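Local coordinates for protein CDA peptide synthetase I (Streptomyces coelicolor, PDB 4JN3) that forms the first condensation domain of a peptide synthetase, a two-lobed member of the CoA-acyltransferase clan, at residues H46-R51 with E175-L180; G95-P100 with L132-L137; S229-G234 with Q414-Q419; P241-L246 with S384-P389. All coordinates share one frame; numbering follows the deposited sequence.

Contact 1: residues H46-R51 with E175-L180; sequences HAVLSR and EVYRAL
Tyr177 lays its ring against Val48 and Leu49 and is the centre of that side of this helix pair. With CG anti to the backbone N (chi1 -179°), the ring leaves its helix directly for the neighbouring one and crosses both aliphatic side chains at about a right angle. Leu49 meets it through one branch, CD1 lying 3.6 Å from Tyr177 CD1, while the methyl Val48 CG1 stands 3.7 Å from Tyr177 CE1. The backbone N of Leu49 lies at the ring edge, in its plane. Beyond the ring, Tyr177 OH is hydrogen-bonded to the backbone N of Asp45, which fixes the phenol near the start of helix 46-58. Val48 CG1 serves twice, since it also rests 3.8 Å from Leu180 CB. One turn on, Leu180 CD1 comes crosswise to the aliphatic part of Arg51, 3.7 Å from its CG, and the extended arginine carries its guanidinium past the leucine to a salt bridge with Glu85. The axes of helical segments 46-51 and 175-180 approach to 9.1 Å and run at 124° to each other, with no hydrogen bond across, a steeply crossed, largely apolar helix-helix packing within the condensation-domain fold.

Contact 2: residues G95-P100 with L132-L137; sequences GVPYTP and LDRPGL
Two loops without regular structure pack here through their prolines, Pro97 against Pro135, just ahead of two strands of the six-stranded sheet: the 95-100 segment leads to strand 103-107 and the 132-137 segment to strand 138-146. The proline rings cross at about a right angle, with Pro97 CB 3.8 Å from Pro135 CG. Arg134 bends back to the same spot, its chain turned at chi2 and chi3, and this brings NH2 to 3.8 Å from Pro97 CB.

Further along, the packing passes to Thr99. Its side chain and the Pro135 ring slide past each other in opposite directions, and Thr99 OG1 lies 3.4 Å from Pro135 CB. The hydroxyl is hydrogen-bonded to the carbonyl of Cys80, so its contact with the proline is simple packing. The other branch, CG2, set anti to the backbone N by chi1 -75° measured to OG1, reaches Gly136 CA at 3.7 Å. Gly136 takes positive phi (82°), and the bare alpha carbon allows the threonine methyl to come in close. At the far end Pro100 CD rests 3.4 Å from Pro135 O.

A water donates toward Gly136 O (2.8 Å) and Pro100 O (3.0 Å), one carbonyl from each segment, though more acceptors lie in reach than it has protons. Arg66 of strand 65-69 packs on Pro97, Arg134 and Pro135 together. With no direct hydrogen bond between the segments, the loops are held by the fit of stiff rings and one methyl, while Thr99 OG1 turns to Cys80 and the water lies between the two carbonyls.

Contact 3: residues S229-G234 with Q414-Q419; sequences SLTGRG and QVYGGQ
Ser229 to Gly232 form a type I beta turn, closed by Gly232 N to Ser229 O at 3.1 Å, and this turn presses on Val415 and Tyr416 in the irregular stretch leading into helix 418-437. Val415 touches two hydroxyl oxygens with its methyl CG1, 3.4 Å from both Thr231 OG1 and Ser229 OG. Those oxygens are themselves linked: Thr231 OG1 donates to Ser229 OG at 2.8 Å, and Thr231 N gives the same oxygen a nearly straight bond (N-H...acceptor angle 170°).

The threonine is set for this by chi1 of 61°, which places OG1 between the backbone N and the carbonyl carbon and turns CG2 the other way, to the ring of Tyr416. There the methyl lies close to Tyr416 CE1, at 3.3 Å, the two side chains meeting at a slant. The phenol end of Tyr416 reaches in toward Ser229, and both hydroxyls are hydrogen-bonded to one carboxylate oxygen of Asp392, which thereby ties the turn to the second segment. One water accepts from Leu230 N and donates to Tyr416 OH; a second donates to Gln414 O and, less certainly because Gly234 is poorly ordered, to Gly234 O.

Arg233 runs extended alongside Val415 in the opposite sense, its CD 3.7 Å from Val415 CG1. The cis peptide bond modelled before Gly234 is doubtful. Gly417 takes the N-cap position of helix 418-437. The serine oxygen accepting from the amide two residues on defines an ST turn, here built into the head of a type I beta turn.

Contact 4: residues P241-L246 with S384-P389; sequences PTVRSL and SISSGP
Val243 packs on the 384-389 segment with its side chain while its carbonyl O receives a 2.9 Å hydrogen bond from NH1 of the next residue, Arg244. The donor stands above the carbonyl plane, and the oxygen lies almost in the plane of the guanidinium. The bond is local to strand 242-248; what crosses to the other segment is the valine itself. With CG1 anti to the backbone N (chi1 -179°), both its methyls meet the carbonyl oxygen of Ile385, CG2 being 3.7 Å and CG1 3.8 Å from Ile385 O.

Pro241, just before strand 242-248, makes the other half of the contact. Its ring sits against Ser386 and Gly388: Pro241 CD comes to 3.4 Å from Gly388 O, and Pro241 CG to 3.6 Å from Ser386 OG. The serine oxygen, anti to its own backbone N at chi1 177°, is thus directed to the flank of the proline ring. Glu410, on strand 404-411, packs on both Pro241 and Val243, and Arg126 from helix 114-126 touches Val243 and Ser386 and donates to Pro241 O.

On the other segment the chain turns a corner at Ile385, where Ile385 and Ser386 both face Gly35 in a classic beta bulge. The carbonyl oxygens of Ile385 and Gly388 meet the valine methyls and the proline ring. Nearby, Ser245 OG and Ser387 OG are hydrogen-bonded to Asp408 and Glu410. Across the contact, then, carbon meets oxygen at van der Waals range with no hydrogen bond between the segments, so the join between the two sheets here rests on shape.

In the fold
From the N terminus, helix 46-58 leads into the chain that contact 1 brings back to helix 163-182, with 123 residues between the segments. Inside that loop contact 2 closes a shorter one of 31 residues at the entrances to strands 103-107 and 138-146; the two centres lie about 23 Å apart without touching. The second half repeats this plan: contact 3 spans 179 residues and encloses contact 4, with contacts 1 and 2 both complete before it opens. Contacts 3 and 4 do touch, Gly418 O lying 3.5 Å from Arg244 CG. Contact 4 joins the edge strand of the four-stranded sheet to the end of strand 379-384, which belongs to the six-stranded one, linking the two lobes near the chain centre.

Contact 1: residues H46-R51 with E175-L180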
loop_
_atom_site.group_PDB
_atom_site.type_symbol
_atom_site.label_atom_id
_atom_site.label_comp_id
_atom_site.label_asym_id
_atom_site.label_seq_id
_atom_site.Cartn_x
_atom_site.Cartn_y
_atom_site.Cartn_z
ATOM N N HIS A 46 7.774 -18.184 19.071
ATOM C CA HIS A 46 7.313 -16.844 19.424
ATOM C C HIS A 46 8.324 -16.041 20.247
ATOM O O HIS A 46 8.500 -14.846 20.025
ATOM C CB HIS A 46 5.959 -16.902 20.136
ATOM C CG HIS A 46 5.491 -15.572 20.640
ATOM N ND1 HIS A 46 5.632 -15.184 21.955
ATOM C CD2 HIS A 46 4.906 -14.532 20.003
ATOM C CE1 HIS A 46 5.141 -13.968 22.108
ATOM N NE2 HIS A 46 4.699 -13.546 20.937
ATOM N N ALA A 47 8.995 -16.688 21.194
ATOM C CA ALA A 47 9.970 -15.978 22.013
ATOM C C ALA A 47 11.109 -15.413 21.162
ATOM O O ALA A 47 11.475 -14.246 21.295
ATOM C CB ALA A 47 10.509 -16.884 23.123
ATOM N N VAL A 48 11.658 -16.242 20.280
ATOM C CA VAL A 48 12.737 -15.816 19.396
ATOM C C VAL A 48 12.245 -14.763 18.395
ATOM O O VAL A 48 12.931 -13.773 18.129
ATOM C CB VAL A 48 13.341 -17.013 18.635
ATOM C CG1 VAL A 48 14.431 -16.548 17.678
ATOM C CG2 VAL A 48 13.895 -18.040 19.620
ATOM N N LEU A 49 11.056 -14.977 17.845
ATOM C CA LEU A 49 10.489 -14.009 16.909
ATOM C C LEU A 49 10.223 -12.673 17.607
ATOM O O LEU A 49 10.350 -11.612 16.998
ATOM C CB LEU A 49 9.212 -14.546 16.259
ATOM C CG LEU A 49 8.682 -13.717 15.082
ATOM C CD1 LEU A 49 9.713 -13.650 13.970
ATOM C CD2 LEU A 49 7.363 -14.271 14.565
ATOM N N SER A 50 9.861 -12.727 18.889
ATOM C CA SER A 50 9.652 -11.509 19.669
ATOM C C SER A 50 10.954 -10.741 19.843
ATOM O O SER A 50 10.975 -9.516 19.750
ATOM C CB SER A 50 9.052 -11.825 21.044
ATOM O OG SER A 50 7.723 -12.295 20.925
ATOM N N ARG A 51 12.038 -11.461 20.113
ATOM C CA ARG A 51 13.347 -10.831 20.212
ATOM C C ARG A 51 13.775 -10.274 18.856
ATOM O O ARG A 51 14.351 -9.188 18.776
ATOM C CB ARG A 51 14.394 -11.809 20.754
ATOM C CG ARG A 51 15.804 -11.239 20.750
ATOM C CD ARG A 51 16.707 -11.936 21.752
ATOM N NE ARG A 51 18.085 -11.467 21.639
ATOM C CZ ARG A 51 18.495 -10.252 21.992
ATOM N NH1 ARG A 51 17.630 -9.372 22.478
ATOM N NH2 ARG A 51 19.770 -9.914 21.851
ATOM N N GLU A 175 15.340 -12.029 8.475
ATOM C CA GLU A 175 16.802 -12.070 8.497
ATOM C C GLU A 175 17.336 -12.119 9.925
ATOM O O GLU A 175 18.267 -12.869 10.227
ATOM C CB GLU A 175 17.397 -10.863 7.761
ATOM C CG GLU A 175 18.921 -10.855 7.735
ATOM C CD GLU A 175 19.495 -9.580 7.147
ATOM O OE1 GLU A 175 19.036 -8.485 7.526
ATOM O OE2 GLU A 175 20.411 -9.672 6.304
ATOM N N VAL A 176 16.745 -11.317 10.804
ATOM C CA VAL A 176 17.157 -11.294 12.202
ATOM C C VAL A 176 16.796 -12.615 12.876
ATOM O O VAL A 176 17.605 -13.195 13.605
ATOM C CB VAL A 176 16.509 -10.124 12.957
ATOM C CG1 VAL A 176 16.857 -10.185 14.444
ATOM C CG2 VAL A 176 16.952 -8.805 12.351
ATOM N N TYR A 177 15.583 -13.091 12.609
ATOM C CA TYR A 177 15.099 -14.349 13.167
ATOM C C TYR A 177 16.026 -15.514 12.823
ATOM O O TYR A 177 16.423 -16.272 13.706
ATOM C CB TYR A 177 13.677 -14.629 12.675
ATOM C CG TYR A 177 13.051 -15.895 13.216
ATOM C CD1 TYR A 177 12.499 -15.934 14.494
ATOM C CD2 TYR A 177 12.987 -17.046 12.440
ATOM C CE1 TYR A 177 11.913 -17.092 14.986
ATOM C CE2 TYR A 177 12.403 -18.205 12.920
ATOM C CZ TYR A 177 11.871 -18.224 14.191
ATOM O OH TYR A 177 11.292 -19.379 14.664
ATOM N N ARG A 178 16.371 -15.652 11.544
ATOM C CA ARG A 178 17.292 -16.710 11.118
ATOM C C ARG A 178 18.618 -16.644 11.876
ATOM O O ARG A 178 19.136 -17.667 12.321
ATOM C CB ARG A 178 17.548 -16.650 9.608
ATOM C CG ARG A 178 16.331 -16.962 8.751
ATOM C CD ARG A 178 16.719 -17.182 7.295
ATOM N NE ARG A 178 17.613 -16.142 6.786
ATOM C CZ ARG A 178 17.208 -15.038 6.169
ATOM N NH1 ARG A 178 15.912 -14.811 5.985
ATOM N NH2 ARG A 178 18.099 -14.155 5.738
ATOM N N ALA A 179 19.159 -15.437 12.016
ATOM C CA ALA A 179 20.417 -15.236 12.726
ATOM C C ALA A 179 20.324 -15.700 14.176
ATOM O O ALA A 179 21.228 -16.367 14.678
ATOM C CB ALA A 179 20.837 -13.775 12.662
ATOM N N LEU A 180 19.228 -15.349 14.845
ATOM C CA LEU A 180 19.050 -15.703 16.250
ATOM C C LEU A 180 18.919 -17.211 16.422
ATOM O O LEU A 180 19.499 -17.793 17.339
ATOM C CB LEU A 180 17.826 -14.995 16.837
ATOM C CG LEU A 180 17.922 -13.472 16.922
ATOM C CD1 LEU A 180 16.669 -12.898 17.570
ATOM C CD2 LEU A 180 19.170 -13.040 17.687
#

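Contact 2: residues G95-P100 with L132-L137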
loop_
_atom_site.group_PDB
_atom_site.type_symbol
_atom_site.label_atom_id
_atom_site.label_comp_id
_atom_site.label_asym_id
_atom_site.label_seq_id
_atom_site.Cartn_x
_atom_site.Cartn_y
_atom_site.Cartn_z
ATOM N N GLY A 95 12.588 11.379 30.669
ATOM C CA GLY A 95 11.167 11.547 30.420
ATOM C C GLY A 95 10.738 11.322 28.977
ATOM O O GLY A 95 9.575 11.519 28.640
ATOM N N VAL A 96 11.667 10.912 28.121
ATOM C CA VAL A 96 11.317 10.615 26.733
ATOM C C VAL A 96 10.624 9.260 26.677
ATOM O O VAL A 96 11.143 8.278 27.209
ATOM C CB VAL A 96 12.561 10.566 25.827
ATOM C CG1 VAL A 96 12.151 10.277 24.380
ATOM C CG2 VAL A 96 13.346 11.870 25.923
ATOM N N PRO A 97 9.445 9.195 26.035
ATOM C CA PRO A 97 8.765 7.897 25.949
ATOM C C PRO A 97 9.585 6.901 25.136
ATOM O O PRO A 97 10.210 7.284 24.147
ATOM C CB PRO A 97 7.453 8.230 25.227
ATOM C CG PRO A 97 7.735 9.500 24.486
ATOM C CD PRO A 97 8.706 10.263 25.338
ATOM N N TYR A 98 9.601 5.647 25.574
ATOM C CA TYR A 98 10.252 4.573 24.836
ATOM C C TYR A 98 9.264 4.013 23.825
ATOM O O TYR A 98 8.089 3.843 24.135
ATOM C CB TYR A 98 10.641 3.439 25.787
ATOM C CG TYR A 98 11.915 3.639 26.578
ATOM C CD1 TYR A 98 13.059 4.155 25.984
ATOM C CD2 TYR A 98 11.975 3.282 27.923
ATOM C CE1 TYR A 98 14.231 4.322 26.714
ATOM C CE2 TYR A 98 13.137 3.443 28.657
ATOM C CZ TYR A 98 14.261 3.963 28.051
ATOM O OH TYR A 98 15.417 4.124 28.786
ATOM N N THR A 99 9.741 3.716 22.622
ATOM C CA THR A 99 8.928 2.991 21.658
ATOM C C THR A 99 8.667 1.594 22.195
ATOM O O THR A 99 9.597 0.834 22.437
ATOM C CB THR A 99 9.629 2.904 20.289
ATOM O OG1 THR A 99 9.537 4.174 19.635
ATOM C CG2 THR A 99 8.974 1.841 19.407
ATOM N N PRO A 100 7.393 1.252 22.405
ATOM C CA PRO A 100 7.103 -0.098 22.886
ATOM C C PRO A 100 7.221 -1.102 21.745
ATOM O O PRO A 100 7.003 -0.751 20.583
ATOM C CB PRO A 100 5.654 0.008 23.364
ATOM C CG PRO A 100 5.067 1.081 22.523
ATOM C CD PRO A 100 6.175 2.062 22.236
ATOM N N LEU A 132 -0.791 10.105 17.146
ATOM C CA LEU A 132 0.506 10.357 16.524
ATOM C C LEU A 132 1.610 10.795 17.487
ATOM O O LEU A 132 2.792 10.733 17.141
ATOM C CB LEU A 132 0.366 11.381 15.395
ATOM C CG LEU A 132 -0.465 10.914 14.203
ATOM C CD1 LEU A 132 -0.386 11.924 13.064
ATOM C CD2 LEU A 132 0.023 9.544 13.750
ATOM N N ASP A 133 1.234 11.238 18.684
ATOM C CA ASP A 133 2.220 11.699 19.663
ATOM C C ASP A 133 2.833 10.561 20.487
ATOM O O ASP A 133 3.736 10.784 21.290
ATOM C CB ASP A 133 1.620 12.768 20.591
ATOM C CG ASP A 133 0.476 12.239 21.434
ATOM O OD1 ASP A 133 -0.448 11.617 20.873
ATOM O OD2 ASP A 133 0.503 12.442 22.665
ATOM N N ARG A 134 2.345 9.343 20.288
ATOM C CA ARG A 134 2.885 8.189 20.999
ATOM C C ARG A 134 3.761 7.362 20.064
ATOM O O ARG A 134 3.282 6.864 19.046
ATOM C CB ARG A 134 1.753 7.327 21.558
ATOM C CG ARG A 134 0.739 8.104 22.380
ATOM C CD ARG A 134 1.436 8.980 23.413
ATOM N NE ARG A 134 2.174 8.189 24.394
ATOM C CZ ARG A 134 3.172 8.660 25.137
ATOM N NH1 ARG A 134 3.565 9.921 25.005
ATOM N NH2 ARG A 134 3.783 7.866 26.007
ATOM N N PRO A 135 5.049 7.203 20.413
ATOM C CA PRO A 135 6.023 6.551 19.525
ATOM C C PRO A 135 5.704 5.079 19.257
ATOM O O PRO A 135 5.078 4.431 20.093
ATOM C CB PRO A 135 7.337 6.674 20.303
ATOM C CG PRO A 135 6.914 6.764 21.738
ATOM C CD PRO A 135 5.646 7.567 21.714
ATOM N N GLY A 136 6.129 4.566 18.104
ATOM C CA GLY A 136 5.903 3.170 17.761
ATOM C C GLY A 136 4.512 2.949 17.197
ATOM O O GLY A 136 3.677 2.267 17.797
ATOM N N LEU A 137 4.270 3.529 16.030
ATOM C CA LEU A 137 2.941 3.548 15.432
ATOM C C LEU A 137 2.651 2.287 14.622
ATOM O O LEU A 137 2.286 2.351 13.446
ATOM C CB LEU A 137 2.781 4.807 14.578
ATOM C CG LEU A 137 2.789 6.080 15.437
ATOM C CD1 LEU A 137 3.158 7.315 14.631
ATOM C CD2 LEU A 137 1.437 6.252 16.112
HETATM O O HOH W 1 4.389 -0.071 19.176
#

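Contact 3: residues S229-G234 with Q414-Q419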
loop_
_atom_site.group_PDB
_atom_site.type_symbol
_atom_site.label_atom_id
_atom_site.label_comp_id
_atom_site.label_asym_id
_atom_site.label_seq_id
_atom_site.Cartn_x
_atom_site.Cartn_y
_atom_site.Cartn_z
ATOM N N SER A 229 -17.576 7.397 -9.747
ATOM C CA SER A 229 -17.549 6.063 -9.165
ATOM C C SER A 229 -18.236 5.057 -10.082
ATOM O O SER A 229 -19.113 5.419 -10.866
ATOM C CB SER A 229 -18.225 6.067 -7.793
ATOM O OG SER A 229 -18.445 4.749 -7.329
ATOM N N LEU A 230 -17.825 3.797 -9.984
ATOM C CA LEU A 230 -18.461 2.709 -10.719
ATOM C C LEU A 230 -19.951 2.657 -10.399
ATOM O O LEU A 230 -20.749 2.135 -11.179
ATOM C CB LEU A 230 -17.824 1.371 -10.337
ATOM C CG LEU A 230 -17.025 0.591 -11.383
ATOM C CD1 LEU A 230 -17.293 1.124 -12.785
ATOM C CD2 LEU A 230 -15.535 0.617 -11.058
ATOM N N THR A 231 -20.315 3.202 -9.243
ATOM C CA THR A 231 -21.681 3.119 -8.736
ATOM C C THR A 231 -22.595 4.212 -9.289
ATOM O O THR A 231 -23.819 4.075 -9.266
ATOM C CB THR A 231 -21.701 3.207 -7.201
ATOM O OG1 THR A 231 -21.141 4.460 -6.789
ATOM C CG2 THR A 231 -20.892 2.072 -6.595
ATOM N N GLY A 232 -22.000 5.294 -9.778
ATOM C CA GLY A 232 -22.768 6.434 -10.246
ATOM C C GLY A 232 -22.558 7.629 -9.337
ATOM O O GLY A 232 -22.605 8.778 -9.776
ATOM N N ARG A 233 -22.328 7.347 -8.059
ATOM C CA ARG A 233 -21.970 8.368 -7.082
ATOM C C ARG A 233 -20.695 9.074 -7.564
ATOM O O ARG A 233 -20.118 8.667 -8.572
ATOM C CB ARG A 233 -21.782 7.703 -5.717
ATOM C CG ARG A 233 -22.911 6.737 -5.368
ATOM C CD ARG A 233 -22.570 5.849 -4.179
ATOM N NE ARG A 233 -23.300 4.581 -4.224
ATOM C CZ ARG A 233 -24.510 4.393 -3.708
ATOM N NH1 ARG A 233 -25.137 5.393 -3.101
ATOM N NH2 ARG A 233 -25.096 3.206 -3.798
ATOM N N GLY A 234 -20.239 10.114 -6.867
ATOM C CA GLY A 234 -20.778 10.542 -5.591
ATOM C C GLY A 234 -19.694 10.354 -4.546
ATOM O O GLY A 234 -19.698 9.371 -3.804
ATOM N N GLN A 414 -19.407 4.382 2.275
ATOM C CA GLN A 414 -20.511 5.260 1.892
ATOM C C GLN A 414 -20.859 5.057 0.422
ATOM O O GLN A 414 -21.860 5.579 -0.070
ATOM C CB GLN A 414 -20.150 6.729 2.137
ATOM C CG GLN A 414 -19.934 7.083 3.600
ATOM C CD GLN A 414 -19.608 8.552 3.814
ATOM O OE1 GLN A 414 -19.351 9.294 2.863
ATOM N NE2 GLN A 414 -19.617 8.980 5.072
ATOM N N VAL A 415 -20.024 4.295 -0.277
ATOM C CA VAL A 415 -20.197 4.078 -1.706
ATOM C C VAL A 415 -20.559 2.627 -2.017
ATOM O O VAL A 415 -21.394 2.363 -2.881
ATOM C CB VAL A 415 -18.931 4.483 -2.493
ATOM C CG1 VAL A 415 -19.174 4.375 -3.988
ATOM C CG2 VAL A 415 -18.505 5.892 -2.124
ATOM N N TYR A 416 -19.936 1.688 -1.308
ATOM C CA TYR A 416 -20.196 0.269 -1.531
ATOM C C TYR A 416 -20.499 -0.470 -0.240
ATOM O O TYR A 416 -19.872 -0.222 0.786
ATOM C CB TYR A 416 -18.974 -0.421 -2.153
ATOM C CG TYR A 416 -18.381 0.252 -3.364
ATOM C CD1 TYR A 416 -18.714 -0.165 -4.648
ATOM C CD2 TYR A 416 -17.468 1.289 -3.226
ATOM C CE1 TYR A 416 -18.166 0.447 -5.760
ATOM C CE2 TYR A 416 -16.915 1.905 -4.331
ATOM C CZ TYR A 416 -17.267 1.480 -5.595
ATOM O OH TYR A 416 -16.716 2.091 -6.699
ATOM N N GLY A 417 -21.442 -1.403 -0.302
ATOM C CA GLY A 417 -21.555 -2.421 0.722
ATOM C C GLY A 417 -20.642 -3.569 0.328
ATOM O O GLY A 417 -20.173 -3.622 -0.810
ATOM N N GLY A 418 -20.378 -4.486 1.254
ATOM C CA GLY A 418 -19.499 -5.607 0.972
ATOM C C GLY A 418 -19.998 -6.455 -0.183
ATOM O O GLY A 418 -19.217 -6.950 -0.996
ATOM N N GLN A 419 -21.313 -6.619 -0.265
ATOM C CA GLN A 419 -21.907 -7.419 -1.333
ATOM C C GLN A 419 -21.751 -6.754 -2.702
ATOM O O GLN A 419 -21.627 -7.438 -3.719
ATOM C CB GLN A 419 -23.375 -7.724 -1.024
ATOM C CG GLN A 419 -23.550 -8.746 0.095
ATOM C CD GLN A 419 -24.883 -8.619 0.818
ATOM O OE1 GLN A 419 -25.308 -7.517 1.176
ATOM N NE2 GLN A 419 -25.547 -9.751 1.041
HETATM O O HOH W 2 -15.018 3.175 -9.288
HETATM O O HOH W 3 -21.234 8.408 -1.556
#

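Contact 4: residues P241-L246 with S384-P389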
loop_
_atom_site.group_PDB
_atom_site.type_symbol
_atom_site.label_atom_id
_atom_site.label_comp_id
_atom_site.label_asym_id
_atom_site.label_seq_id
_atom_site.Cartn_x
_atom_site.Cartn_y
_atom_site.Cartn_z
ATOM N N PRO A 241 -11.561 1.495 4.144
ATOM C CA PRO A 241 -12.402 0.731 3.221
ATOM C C PRO A 241 -12.999 -0.539 3.818
ATOM O O PRO A 241 -12.458 -1.129 4.754
ATOM C CB PRO A 241 -11.420 0.345 2.114
ATOM C CG PRO A 241 -10.121 0.196 2.839
ATOM C CD PRO A 241 -10.127 1.309 3.861
ATOM N N THR A 242 -14.127 -0.948 3.255
ATOM C CA THR A 242 -14.609 -2.310 3.404
ATOM C C THR A 242 -13.822 -3.144 2.402
ATOM O O THR A 242 -13.727 -2.778 1.232
ATOM C CB THR A 242 -16.101 -2.399 3.081
ATOM O OG1 THR A 242 -16.829 -1.575 3.999
ATOM C CG2 THR A 242 -16.592 -3.834 3.193
ATOM N N VAL A 243 -13.244 -4.250 2.856
ATOM C CA VAL A 243 -12.334 -5.016 2.009
ATOM C C VAL A 243 -12.907 -6.380 1.656
ATOM O O VAL A 243 -13.254 -7.165 2.537
ATOM C CB VAL A 243 -10.951 -5.188 2.679
ATOM C CG1 VAL A 243 -9.993 -5.962 1.769
ATOM C CG2 VAL A 243 -10.367 -3.827 3.025
ATOM N N ARG A 244 -13.024 -6.649 0.361
ATOM C CA ARG A 244 -13.387 -7.980 -0.098
ATOM C C ARG A 244 -12.232 -8.577 -0.901
ATOM O O ARG A 244 -11.782 -7.993 -1.887
ATOM C CB ARG A 244 -14.690 -7.953 -0.899
ATOM C CG ARG A 244 -15.928 -7.713 -0.025
ATOM C CD ARG A 244 -16.092 -8.808 1.036
ATOM N NE ARG A 244 -17.214 -8.545 1.943
ATOM C CZ ARG A 244 -17.111 -7.887 3.096
ATOM N NH1 ARG A 244 -15.936 -7.417 3.499
ATOM N NH2 ARG A 244 -18.187 -7.701 3.855
ATOM N N SER A 245 -11.748 -9.729 -0.447
ATOM C CA SER A 245 -10.549 -10.349 -1.009
ATOM C C SER A 245 -10.883 -11.642 -1.749
ATOM O O SER A 245 -11.610 -12.499 -1.237
ATOM C CB SER A 245 -9.533 -10.617 0.111
ATOM O OG SER A 245 -8.301 -11.111 -0.396
ATOM N N LEU A 246 -10.342 -11.781 -2.955
ATOM C CA LEU A 246 -10.582 -12.965 -3.769
ATOM C C LEU A 246 -9.262 -13.603 -4.185
ATOM O O LEU A 246 -8.401 -12.938 -4.764
ATOM C CB LEU A 246 -11.392 -12.590 -5.011
ATOM C CG LEU A 246 -11.696 -13.720 -5.992
ATOM C CD1 LEU A 246 -12.552 -14.781 -5.318
ATOM C CD2 LEU A 246 -12.383 -13.166 -7.229
ATOM N N SER A 384 -2.180 -8.299 1.407
ATOM C CA SER A 384 -2.701 -7.039 1.909
ATOM C C SER A 384 -3.908 -7.278 2.809
ATOM O O SER A 384 -4.703 -8.184 2.567
ATOM C CB SER A 384 -3.091 -6.146 0.724
ATOM O OG SER A 384 -3.533 -4.874 1.158
ATOM N N ILE A 385 -4.041 -6.463 3.851
ATOM C CA ILE A 385 -5.228 -6.494 4.698
ATOM C C ILE A 385 -6.067 -5.239 4.460
ATOM O O ILE A 385 -7.289 -5.311 4.324
ATOM C CB ILE A 385 -4.857 -6.640 6.183
ATOM C CG1 ILE A 385 -4.327 -8.052 6.445
ATOM C CG2 ILE A 385 -6.063 -6.373 7.070
ATOM C CD1 ILE A 385 -5.321 -9.146 6.101
ATOM N N SER A 386 -5.396 -4.094 4.396
ATOM C CA SER A 386 -6.019 -2.837 3.994
ATOM C C SER A 386 -4.918 -1.869 3.578
ATOM O O SER A 386 -4.013 -1.584 4.359
ATOM C CB SER A 386 -6.839 -2.246 5.142
ATOM O OG SER A 386 -7.387 -1.000 4.765
ATOM N N SER A 387 -4.989 -1.361 2.353
ATOM C CA SER A 387 -3.880 -0.585 1.802
ATOM C C SER A 387 -3.960 0.896 2.141
ATOM O O SER A 387 -2.980 1.626 1.989
ATOM C CB SER A 387 -3.795 -0.765 0.279
ATOM O OG SER A 387 -4.847 -0.072 -0.377
ATOM N N GLY A 388 -5.128 1.343 2.591
ATOM C CA GLY A 388 -5.304 2.740 2.934
ATOM C C GLY A 388 -6.702 3.237 2.651
ATOM O O GLY A 388 -7.499 2.544 2.018
ATOM N N PRO A 389 -7.012 4.447 3.128
ATOM C CA PRO A 389 -8.351 5.010 2.958
ATOM C C PRO A 389 -8.609 5.400 1.505
ATOM O O PRO A 389 -7.672 5.611 0.732
ATOM C CB PRO A 389 -8.326 6.244 3.860
ATOM C CG PRO A 389 -6.881 6.643 3.903
ATOM C CD PRO A 389 -6.118 5.348 3.879
#